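Secreted effector protein sseI (Salmonella enterica subsp. enterica serovar Typhimurium, PDB 4G29) is a Salmonella virulence factor whose catalytic domain has the papain-like fold of the cysteine protease superfamily and probably modifies host proteins. Local coordinates at residues Y10-T13 / D17-A20; L22-Q27 / S50-E55; S44-V49 / F81-N86; V93-A98 / D118-K123. One frame throughout, in Å; residues are numbered along the deposited sequence.

Interaction 1 of 4, residues Y10-T13 / D17-A20; sequences YNLT and DAAA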
# COMPACT_ATOMS: atom_id res chain seq x y z
N TYR A 10 8.62 5.45 -12.96
CA TYR A 10 7.21 5.51 -13.35
C TYR A 10 6.29 5.09 -12.22
O TYR A 10 6.73 4.45 -11.27
CB TYR A 10 6.96 4.59 -14.54
CG TYR A 10 7.65 3.25 -14.43
CD1 TYR A 10 9.01 3.09 -14.76
CD2 TYR A 10 6.98 2.14 -13.95
CE1 TYR A 10 9.64 1.87 -14.63
CE2 TYR A 10 7.62 0.90 -13.84
CZ TYR A 10 8.94 0.78 -14.16
OH TYR A 10 9.55 -0.45 -14.05
N ASN A 11 5.04 5.48 -12.34
CA ASN A 11 4.01 5.10 -11.36
C ASN A 11 3.13 3.96 -11.87
O ASN A 11 2.43 3.28 -11.07
CB ASN A 11 3.12 6.31 -11.04
CG ASN A 11 3.82 7.34 -10.19
OD1 ASN A 11 4.91 7.12 -9.66
ND2 ASN A 11 3.20 8.51 -10.06
N LEU A 12 3.12 3.79 -13.20
CA LEU A 12 2.21 2.88 -13.88
C LEU A 12 3.00 1.93 -14.74
O LEU A 12 3.68 2.36 -15.66
CB LEU A 12 1.22 3.67 -14.75
CG LEU A 12 0.30 4.65 -14.00
CD1 LEU A 12 -0.54 5.51 -14.93
CD2 LEU A 12 -0.59 3.94 -13.01
N THR A 13 2.87 0.64 -14.47
CA THR A 13 3.60 -0.36 -15.25
C THR A 13 3.01 -0.56 -16.64
O THR A 13 1.83 -0.28 -16.85
CB THR A 13 3.59 -1.72 -14.52
OG1 THR A 13 4.51 -2.60 -15.17
CG2 THR A 13 2.19 -2.33 -14.49
N ASP A 17 -2.02 -3.29 -18.66
CA ASP A 17 -2.44 -1.97 -19.15
C ASP A 17 -2.83 -1.04 -17.98
O ASP A 17 -4.00 -0.65 -17.81
CB ASP A 17 -3.53 -2.05 -20.20
CG ASP A 17 -3.60 -0.78 -21.07
OD1 ASP A 17 -3.04 0.30 -20.67
OD2 ASP A 17 -4.20 -0.86 -22.15
N ALA A 18 -1.83 -0.69 -17.17
CA ALA A 18 -2.07 0.12 -15.99
C ALA A 18 -2.63 1.50 -16.31
O ALA A 18 -3.50 2.00 -15.59
CB ALA A 18 -0.80 0.25 -15.16
N ALA A 19 -2.16 2.12 -17.39
CA ALA A 19 -2.64 3.45 -17.73
C ALA A 19 -4.13 3.40 -18.06
O ALA A 19 -4.91 4.23 -17.57
CB ALA A 19 -1.85 4.03 -18.91
N ALA A 20 -4.54 2.38 -18.80
CA ALA A 20 -5.96 2.20 -19.13
C ALA A 20 -6.80 1.92 -17.89
O ALA A 20 -7.92 2.44 -17.76
CB ALA A 20 -6.17 1.10 -20.12
O HOH W 1 0.43 1.38 -18.67

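Interaction 2 of 4, residues L22-Q27 / S50-E55; sequences LEELKQ and SNFMNE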
# COMPACT_ATOMS: atom_id res chain seq x y z
N LEU A 22 -6.13 2.84 -14.80
CA LEU A 22 -6.27 4.08 -14.03
C LEU A 22 -7.35 4.99 -14.62
O LEU A 22 -8.19 5.54 -13.92
CB LEU A 22 -4.96 4.81 -13.87
CG LEU A 22 -4.97 6.09 -13.00
CD1 LEU A 22 -5.41 5.73 -11.53
CD2 LEU A 22 -3.62 6.78 -13.03
N GLU A 23 -7.36 5.14 -15.94
CA GLU A 23 -8.41 5.92 -16.57
C GLU A 23 -9.81 5.39 -16.31
O GLU A 23 -10.77 6.15 -16.08
CB GLU A 23 -8.16 5.96 -18.08
CG GLU A 23 -7.00 6.86 -18.45
CD GLU A 23 -7.14 8.26 -17.85
OE1 GLU A 23 -8.26 8.86 -17.95
OE2 GLU A 23 -6.13 8.76 -17.28
N GLU A 24 -9.94 4.06 -16.37
CA GLU A 24 -11.22 3.42 -16.15
C GLU A 24 -11.69 3.63 -14.70
O GLU A 24 -12.85 3.96 -14.45
CB GLU A 24 -11.05 1.95 -16.49
CG GLU A 24 -12.27 1.22 -16.75
CD GLU A 24 -11.99 -0.19 -17.24
OE1 GLU A 24 -10.81 -0.52 -17.64
OE2 GLU A 24 -12.98 -0.95 -17.19
N LEU A 25 -10.78 3.48 -13.75
CA LEU A 25 -11.10 3.78 -12.35
C LEU A 25 -11.58 5.23 -12.20
O LEU A 25 -12.56 5.54 -11.47
CB LEU A 25 -9.89 3.50 -11.46
CG LEU A 25 -9.67 2.02 -11.25
CD1 LEU A 25 -8.21 1.87 -10.80
CD2 LEU A 25 -10.68 1.46 -10.22
N LYS A 26 -10.91 6.14 -12.89
CA LYS A 26 -11.24 7.54 -12.80
C LYS A 26 -12.53 7.96 -13.53
O LYS A 26 -13.06 9.06 -13.28
CB LYS A 26 -10.07 8.39 -13.23
CG LYS A 26 -8.95 8.37 -12.24
CD LYS A 26 -7.65 8.85 -12.85
CE LYS A 26 -7.63 10.29 -13.13
NZ LYS A 26 -6.32 10.66 -13.62
N GLN A 27 -13.07 7.09 -14.36
CA GLN A 27 -14.42 7.26 -14.91
C GLN A 27 -15.52 7.09 -13.85
O GLN A 27 -16.72 7.39 -14.09
CB GLN A 27 -14.66 6.26 -16.06
CG GLN A 27 -13.82 6.55 -17.30
CD GLN A 27 -13.77 5.39 -18.34
OE1 GLN A 27 -14.44 4.35 -18.19
NE2 GLN A 27 -12.98 5.59 -19.39
N SER A 50 -10.47 -4.02 -5.26
CA SER A 50 -10.57 -5.49 -5.40
C SER A 50 -11.65 -5.90 -6.40
O SER A 50 -11.42 -6.77 -7.27
CB SER A 50 -10.87 -6.12 -4.03
OG SER A 50 -11.06 -7.52 -4.17
N ASN A 51 -12.86 -5.32 -6.28
CA ASN A 51 -13.92 -5.64 -7.25
C ASN A 51 -13.46 -5.37 -8.68
O ASN A 51 -13.74 -6.15 -9.59
CB ASN A 51 -15.17 -4.81 -6.95
CG ASN A 51 -15.87 -5.24 -5.67
OD1 ASN A 51 -15.52 -6.26 -5.05
ND2 ASN A 51 -16.85 -4.44 -5.24
N PHE A 52 -12.81 -4.23 -8.87
CA PHE A 52 -12.29 -3.83 -10.17
C PHE A 52 -11.30 -4.86 -10.72
O PHE A 52 -11.41 -5.31 -11.87
CB PHE A 52 -11.64 -2.45 -10.11
CG PHE A 52 -11.12 -1.98 -11.43
CD1 PHE A 52 -11.97 -1.40 -12.35
CD2 PHE A 52 -9.79 -2.18 -11.79
CE1 PHE A 52 -11.47 -1.00 -13.59
CE2 PHE A 52 -9.32 -1.82 -13.04
CZ PHE A 52 -10.15 -1.21 -13.92
N MSE A 53 -10.32 -5.20 -9.91
CA MSE A 53 -9.30 -6.15 -10.30
C MSE A 53 -9.88 -7.52 -10.65
O MSE A 53 -9.50 -8.14 -11.68
CB MSE A 53 -8.24 -6.25 -9.18
CG MSE A 53 -7.45 -4.95 -8.95
SE MSE A 53 -6.24 -5.22 -7.49
CE MSE A 53 -5.13 -6.52 -8.26
N ASN A 54 -10.86 -7.97 -9.89
CA ASN A 54 -11.46 -9.27 -10.08
C ASN A 54 -12.18 -9.27 -11.41
O ASN A 54 -12.08 -10.20 -12.19
CB ASN A 54 -12.39 -9.61 -8.92
CG ASN A 54 -13.20 -10.82 -9.19
OD1 ASN A 54 -12.71 -11.94 -9.14
ND2 ASN A 54 -14.48 -10.61 -9.48
N GLU A 55 -12.87 -8.18 -11.69
CA GLU A 55 -13.63 -8.13 -12.92
C GLU A 55 -12.69 -8.01 -14.16
O GLU A 55 -13.03 -8.39 -15.26
CB GLU A 55 -14.66 -7.04 -12.82
CG GLU A 55 -15.81 -7.25 -13.80
CD GLU A 55 -15.54 -6.59 -15.11
OE1 GLU A 55 -14.69 -5.64 -15.10
OE2 GLU A 55 -16.15 -7.00 -16.13

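Interaction 3 of 4, residues S44-V49 / F81-N86; sequences SLMTPV and FAVVGN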
# COMPACT_ATOMS: atom_id res chain seq x y z
N SER A 44 -11.14 2.68 2.56
CA SER A 44 -12.43 2.59 1.83
C SER A 44 -12.25 2.17 0.36
O SER A 44 -13.22 1.80 -0.29
CB SER A 44 -13.24 3.92 1.90
OG SER A 44 -12.70 4.92 1.04
N LEU A 45 -11.03 2.33 -0.19
CA LEU A 45 -10.75 1.97 -1.56
C LEU A 45 -10.45 0.48 -1.71
O LEU A 45 -10.44 -0.01 -2.85
CB LEU A 45 -9.61 2.81 -2.14
CG LEU A 45 -9.94 4.24 -2.48
CD1 LEU A 45 -8.67 5.12 -2.59
CD2 LEU A 45 -10.79 4.37 -3.74
N MSE A 46 -10.22 -0.27 -0.62
CA MSE A 46 -9.85 -1.68 -0.78
C MSE A 46 -10.90 -2.48 -1.55
O MSE A 46 -10.59 -3.17 -2.53
CB MSE A 46 -9.55 -2.36 0.57
CG MSE A 46 -8.17 -1.93 1.13
SE MSE A 46 -7.65 -3.11 2.65
CE MSE A 46 -8.74 -2.14 3.97
N THR A 47 -12.15 -2.41 -1.08
CA THR A 47 -13.22 -3.21 -1.66
C THR A 47 -13.44 -2.83 -3.13
O THR A 47 -13.45 -3.71 -4.02
CB THR A 47 -14.46 -3.18 -0.80
OG1 THR A 47 -14.16 -3.88 0.42
CG2 THR A 47 -15.67 -3.77 -1.52
N PRO A 48 -13.59 -1.51 -3.42
CA PRO A 48 -13.82 -1.17 -4.80
C PRO A 48 -12.70 -1.55 -5.76
O PRO A 48 -12.95 -2.07 -6.86
CB PRO A 48 -14.00 0.34 -4.79
CG PRO A 48 -14.12 0.74 -3.37
CD PRO A 48 -13.87 -0.39 -2.49
N VAL A 49 -11.47 -1.33 -5.34
CA VAL A 49 -10.30 -1.74 -6.13
C VAL A 49 -10.24 -3.25 -6.32
O VAL A 49 -9.93 -3.71 -7.47
CB VAL A 49 -8.98 -1.15 -5.57
CG1 VAL A 49 -7.72 -1.76 -6.23
CG2 VAL A 49 -9.00 0.36 -5.76
N PHE A 81 -2.93 1.03 3.02
CA PHE A 81 -3.53 -0.19 2.43
C PHE A 81 -3.44 -0.19 0.92
O PHE A 81 -3.70 0.82 0.25
CB PHE A 81 -4.98 -0.38 2.88
CG PHE A 81 -5.12 -0.47 4.38
CD1 PHE A 81 -4.94 -1.67 5.01
CD2 PHE A 81 -5.41 0.64 5.12
CE1 PHE A 81 -5.02 -1.76 6.35
CE2 PHE A 81 -5.49 0.52 6.49
CZ PHE A 81 -5.29 -0.65 7.08
N ALA A 82 -3.13 -1.35 0.37
CA ALA A 82 -3.12 -1.51 -1.07
C ALA A 82 -3.79 -2.87 -1.39
O ALA A 82 -4.03 -3.65 -0.49
CB ALA A 82 -1.67 -1.46 -1.64
N VAL A 83 -3.96 -3.16 -2.66
CA VAL A 83 -4.56 -4.45 -3.08
C VAL A 83 -3.62 -5.14 -4.06
O VAL A 83 -3.06 -4.50 -4.95
CB VAL A 83 -5.99 -4.25 -3.67
CG1 VAL A 83 -6.68 -5.57 -3.91
CG2 VAL A 83 -6.88 -3.36 -2.74
N VAL A 84 -3.42 -6.44 -3.86
CA VAL A 84 -2.48 -7.23 -4.64
C VAL A 84 -3.25 -8.32 -5.38
O VAL A 84 -4.19 -8.94 -4.83
CB VAL A 84 -1.47 -7.95 -3.72
CG1 VAL A 84 -0.31 -8.51 -4.53
CG2 VAL A 84 -1.04 -7.07 -2.58
N GLY A 85 -2.85 -8.59 -6.61
CA GLY A 85 -3.48 -9.67 -7.37
C GLY A 85 -2.56 -10.27 -8.40
O GLY A 85 -1.62 -9.62 -8.89
N ASN A 86 -2.83 -11.53 -8.71
CA ASN A 86 -2.09 -12.29 -9.68
C ASN A 86 -2.67 -12.11 -11.08
O ASN A 86 -3.87 -12.15 -11.27
CB ASN A 86 -2.16 -13.78 -9.35
CG ASN A 86 -1.64 -14.67 -10.50
OD1 ASN A 86 -2.42 -15.37 -11.18
ND2 ASN A 86 -0.35 -14.64 -10.73

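Interaction 4 of 4, residues V93-A98 / D118-K123; sequences VFDVSA and DEWVCK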
# COMPACT_ATOMS: atom_id res chain seq x y z
N VAL A 93 0.33 -4.72 -7.70
CA VAL A 93 -0.19 -3.96 -6.59
C VAL A 93 -0.87 -2.73 -7.17
O VAL A 93 -0.25 -1.96 -7.89
CB VAL A 93 0.89 -3.55 -5.61
CG1 VAL A 93 0.26 -2.86 -4.39
CG2 VAL A 93 1.69 -4.80 -5.15
N PHE A 94 -2.16 -2.60 -6.89
CA PHE A 94 -2.92 -1.38 -7.12
C PHE A 94 -2.89 -0.58 -5.81
O PHE A 94 -3.42 -1.01 -4.75
CB PHE A 94 -4.35 -1.72 -7.52
CG PHE A 94 -4.53 -2.14 -8.96
CD1 PHE A 94 -3.95 -3.30 -9.47
CD2 PHE A 94 -5.44 -1.44 -9.77
CE1 PHE A 94 -4.18 -3.71 -10.81
CE2 PHE A 94 -5.70 -1.84 -11.03
CZ PHE A 94 -5.05 -2.96 -11.59
N ASP A 95 -2.26 0.58 -5.87
CA ASP A 95 -2.12 1.44 -4.72
C ASP A 95 -2.44 2.86 -5.16
O ASP A 95 -1.56 3.72 -5.28
CB ASP A 95 -0.69 1.31 -4.16
CG ASP A 95 -0.44 2.10 -2.87
OD1 ASP A 95 -1.36 2.75 -2.37
OD2 ASP A 95 0.72 2.03 -2.38
N VAL A 96 -3.72 3.06 -5.43
CA VAL A 96 -4.21 4.28 -6.04
C VAL A 96 -4.33 5.49 -5.07
O VAL A 96 -4.69 6.57 -5.51
CB VAL A 96 -5.51 4.08 -6.86
CG1 VAL A 96 -5.36 2.92 -7.90
CG2 VAL A 96 -6.71 3.79 -5.98
N SER A 97 -4.01 5.30 -3.80
CA SER A 97 -3.96 6.39 -2.84
C SER A 97 -2.57 6.61 -2.23
O SER A 97 -2.44 7.30 -1.22
CB SER A 97 -4.99 6.22 -1.76
OG SER A 97 -4.75 5.11 -0.92
N ALA A 98 -1.52 6.07 -2.86
CA ALA A 98 -0.14 6.16 -2.35
C ALA A 98 0.27 7.61 -2.15
O ALA A 98 0.99 7.98 -1.22
CB ALA A 98 0.87 5.46 -3.37
N ASP A 118 7.25 -6.18 -7.38
CA ASP A 118 8.63 -5.82 -7.17
C ASP A 118 8.82 -4.33 -7.42
O ASP A 118 9.65 -3.71 -6.74
CB ASP A 118 9.57 -6.62 -8.07
CG ASP A 118 9.76 -8.07 -7.60
OD1 ASP A 118 9.27 -8.49 -6.53
OD2 ASP A 118 10.42 -8.80 -8.32
N GLU A 119 8.10 -3.77 -8.41
CA GLU A 119 8.23 -2.36 -8.72
C GLU A 119 7.66 -1.54 -7.59
O GLU A 119 8.19 -0.48 -7.25
CB GLU A 119 7.55 -2.00 -10.04
CG GLU A 119 8.21 -2.52 -11.25
CD GLU A 119 7.36 -2.46 -12.50
OE1 GLU A 119 6.12 -2.47 -12.44
OE2 GLU A 119 7.98 -2.43 -13.60
N TRP A 120 6.57 -2.05 -6.97
CA TRP A 120 5.91 -1.36 -5.86
C TRP A 120 6.90 -1.24 -4.66
O TRP A 120 7.11 -0.17 -4.08
CB TRP A 120 4.63 -2.08 -5.49
CG TRP A 120 3.83 -1.45 -4.34
CD1 TRP A 120 2.89 -0.47 -4.45
CD2 TRP A 120 3.96 -1.74 -2.95
NE1 TRP A 120 2.41 -0.13 -3.22
CE2 TRP A 120 3.04 -0.92 -2.27
CE3 TRP A 120 4.73 -2.65 -2.20
CZ2 TRP A 120 2.89 -0.96 -0.94
CZ3 TRP A 120 4.58 -2.66 -0.84
CH2 TRP A 120 3.66 -1.83 -0.22
N VAL A 121 7.57 -2.34 -4.35
CA VAL A 121 8.53 -2.31 -3.26
C VAL A 121 9.66 -1.31 -3.53
O VAL A 121 10.10 -0.58 -2.64
CB VAL A 121 9.11 -3.71 -3.04
CG1 VAL A 121 10.32 -3.61 -2.09
CG2 VAL A 121 8.10 -4.61 -2.48
N CYS A 122 10.12 -1.31 -4.79
CA CYS A 122 11.14 -0.42 -5.27
C CYS A 122 10.73 1.01 -5.12
O CYS A 122 11.50 1.82 -4.61
CB CYS A 122 11.46 -0.76 -6.73
SG CYS A 122 12.51 -2.27 -6.80
N LYS A 123 9.48 1.30 -5.46
CA LYS A 123 8.95 2.67 -5.37
C LYS A 123 8.96 3.19 -3.91
O LYS A 123 9.41 4.32 -3.64
CB LYS A 123 7.53 2.75 -5.93
CG LYS A 123 7.06 4.18 -6.19
CD LYS A 123 7.69 4.77 -7.43
CE LYS A 123 7.22 6.17 -7.71
NZ LYS A 123 7.90 6.80 -8.92

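Interaction 1 of 4, residues Y10-T13 / D17-A20
With CG of Leu12 held beside its own backbone N and anti to its carbonyl carbon (chi1 -62°), the leucine reaches over the first turn of helix 18-26, which is N-capped by Asp17. Its CB lies 4.0 Å from Ala18 CB, and the branch CD1 carries on to the next residue, resting 4.1 Å from Ala19 CA. Thr13 uses its methyl rather than its hydroxyl here: OG1 stands anti to the backbone N (chi1 -169°), which leaves CG2 to meet Ala18 CB at 4.0 Å while OG1 accepts a hydrogen bond from Asp15 N. Alanine suits position 18 because its small side chain lets the loop backbone come very near; Thr13 O is only 3.2 Å from Ala18 CB, a snug fit.

The arrangement is that of a loop folding back on the helix it leads into. The loop in turn pairs with edge strand 113-116, since Asn11 and Thr13 both form backbone bonds with Ile114, and the side chains of Leu12 and Ala18 also touch Ile114. Amide N-H groups in the first turn of a helix lack the usual acceptor four residues back, and here two are provided for. A water donates to Thr13 O at 2.8 Å and accepts from Ala19 N at 3.0 Å, joining loop to helix through a polar bridge beside the methyl contacts. The next amide goes to the capping aspartate, whose short carboxylate can fold back to it: Ala20 N donates to Asp17 OD1 at 3.2 Å, arriving from well above the carboxylate plane.

Interaction 2 of 4, residues L22-Q27 / S50-E55
Helix 18-26 meets the later turns of helix 42-55 here, in the helical part of the papain-like fold. Phe52 is the residue that bridges them. Its CG is anti to the backbone N (chi1 -178°), which carries the ring away from helix 42-55 onto Glu24 and Leu25.

Leu25 supplies one methyl, CD2, to a face of the ring in a CH-pi contact, 3.9 Å from the Phe52 ring centroid. The methyl sits toward the CB end of the ring rather than over its middle, so its closest atom is Phe52 CG at 3.7 Å. Glu24 approaches the same ring from another quarter, along its edge: Glu24 CD is 3.8 Å from Phe52 CE1, and the carboxylate is turned almost perpendicular to the ring, their planes 81° apart. A glutamate fits this partly exposed border well, because its extended methylene chain lines the aromatic edge while its charged end carries on to Lys56, with which OE2 forms a salt bridge. That lysine probably also eases the proximity of a second acid, as Glu24 OE2 lies 5.4 Å from Glu55 OE1.

Leu25 also touches Ile31 of helix 29-36, and Phe52 touches Phe94 of strand 90-95. On the Glu24 side the aliphatic part of the chain also touches the ring, with CG 3.9 Å from Phe52 CE1 and in the plane of the ring.

Interaction 3 of 4, residues S44-V49 / F81-N86
Met46, present as selenomethionine, lies obliquely across Phe81, with its terminal methyl over one face of the ring, offset toward the rim, and its selenium beyond the ring outline on the CB side. CE is 4.2 Å from the Phe81 ring centroid, close enough to the normal for a CH-pi contact, whereas SE stands 4.7 Å from the same centroid and 48° off the normal. The oblique selenium position makes this a Met-aromatic contact as well. The torsions explain the pose: CG is anti to the carbonyl carbon, and a bend at chi3 (-81°) folds the methyl back over the aromatic face. Selenium also packs on the stem of the ring, 3.8 Å from Phe81 CB. A long, unbranched and pliable side chain is well suited to following the ring's outline in this way.

One turn further along the helix the contact changes from flexible to branched chains. Val49 and Val83 pass alongside each other pointing in opposite directions, and the touching branches are Val49 CG1 and Val83 CG2, 3.9 Å apart. Val83 CG2 also lies 3.7 Å from Met46 O, so this one methyl touches both helix residues. Beta-branched valine serves well on the strand, where its compact shape is consistent with the close approach of helix 44-49, whose axis passes 8.0 Å from that of strand 81-86, nearly parallel to it.

All four residues are buried where helix 42-55 lies against the antiparallel sheet. Phe81 also touches Cys42 at the start of that helix, Met46 reaches Tyr63 of strand 61-69, and Val49 rests on Phe94 of strand 90-95.

Interaction 4 of 4, residues V93-A98 / D118-K123
Trp120 and Asp95 share a straight hydrogen bond in a buried spot of the papain-like fold: Trp120 NE1 donates to Asp95 OD2 at 2.9 Å with an angle of 166° at the hydrogen. The bond lies close to the indole plane and meets OD2 on its anti side, so the carboxylate sits at the edge of the ring, the two planes 46° apart. Val93 takes a face instead. Its CG1 methyl lies 3.6 Å from the centroid of the five-membered ring in a CH-pi contact, and 3.6 Å from Trp120 CD1. The indole thus suits its place twice over, by offering a flat apolar face to valine and an N-H to the acid. With CG anti to the backbone N (chi1 -180°), Trp120 extends from helix 117-126 toward strand 90-95, on which Val93 and Asp95, two residues apart, point the same way.

Further out, the OH of Tyr124, on the same helix, is also hydrogen-bonded to OD2, and its ring meets that of Trp120. The other oxygen, OD1, bonds to His80 NE2. Cys42, His80 and Asp95 are placed as a Cys-His-Asp catalytic triad would be, consistent with membership of the cysteine protease superfamily; Trp120 and Tyr124 would then be second-shell residues that fix the carboxylate's rotation. Behind Asp95 the chain makes a type I turn, closed by a weak bond from Ala98 N to Asp95 O, 3.4 Å long.

Interactions 3 and 4 are core contacts on the two adjacent strands 78-87 and 90-95, joined directly by the bond from Phe94 N to Val83 O (2.9 Å); interactions 1 and 2 lie farther out, about 16 Å from the chain centre, and share helix 18-26. Interactions 2 and 3 both use helix 42-55, one toward its end against another helix, the other nearer its start against the sheet. Chemistry follows place: water and capping bonds at the partly buried helix start, a glutamate chain beside an aromatic ring in interaction 2, packing of apolar side chains in interaction 3, with a Met-aromatic contact, and an oriented carboxylate in interaction 4.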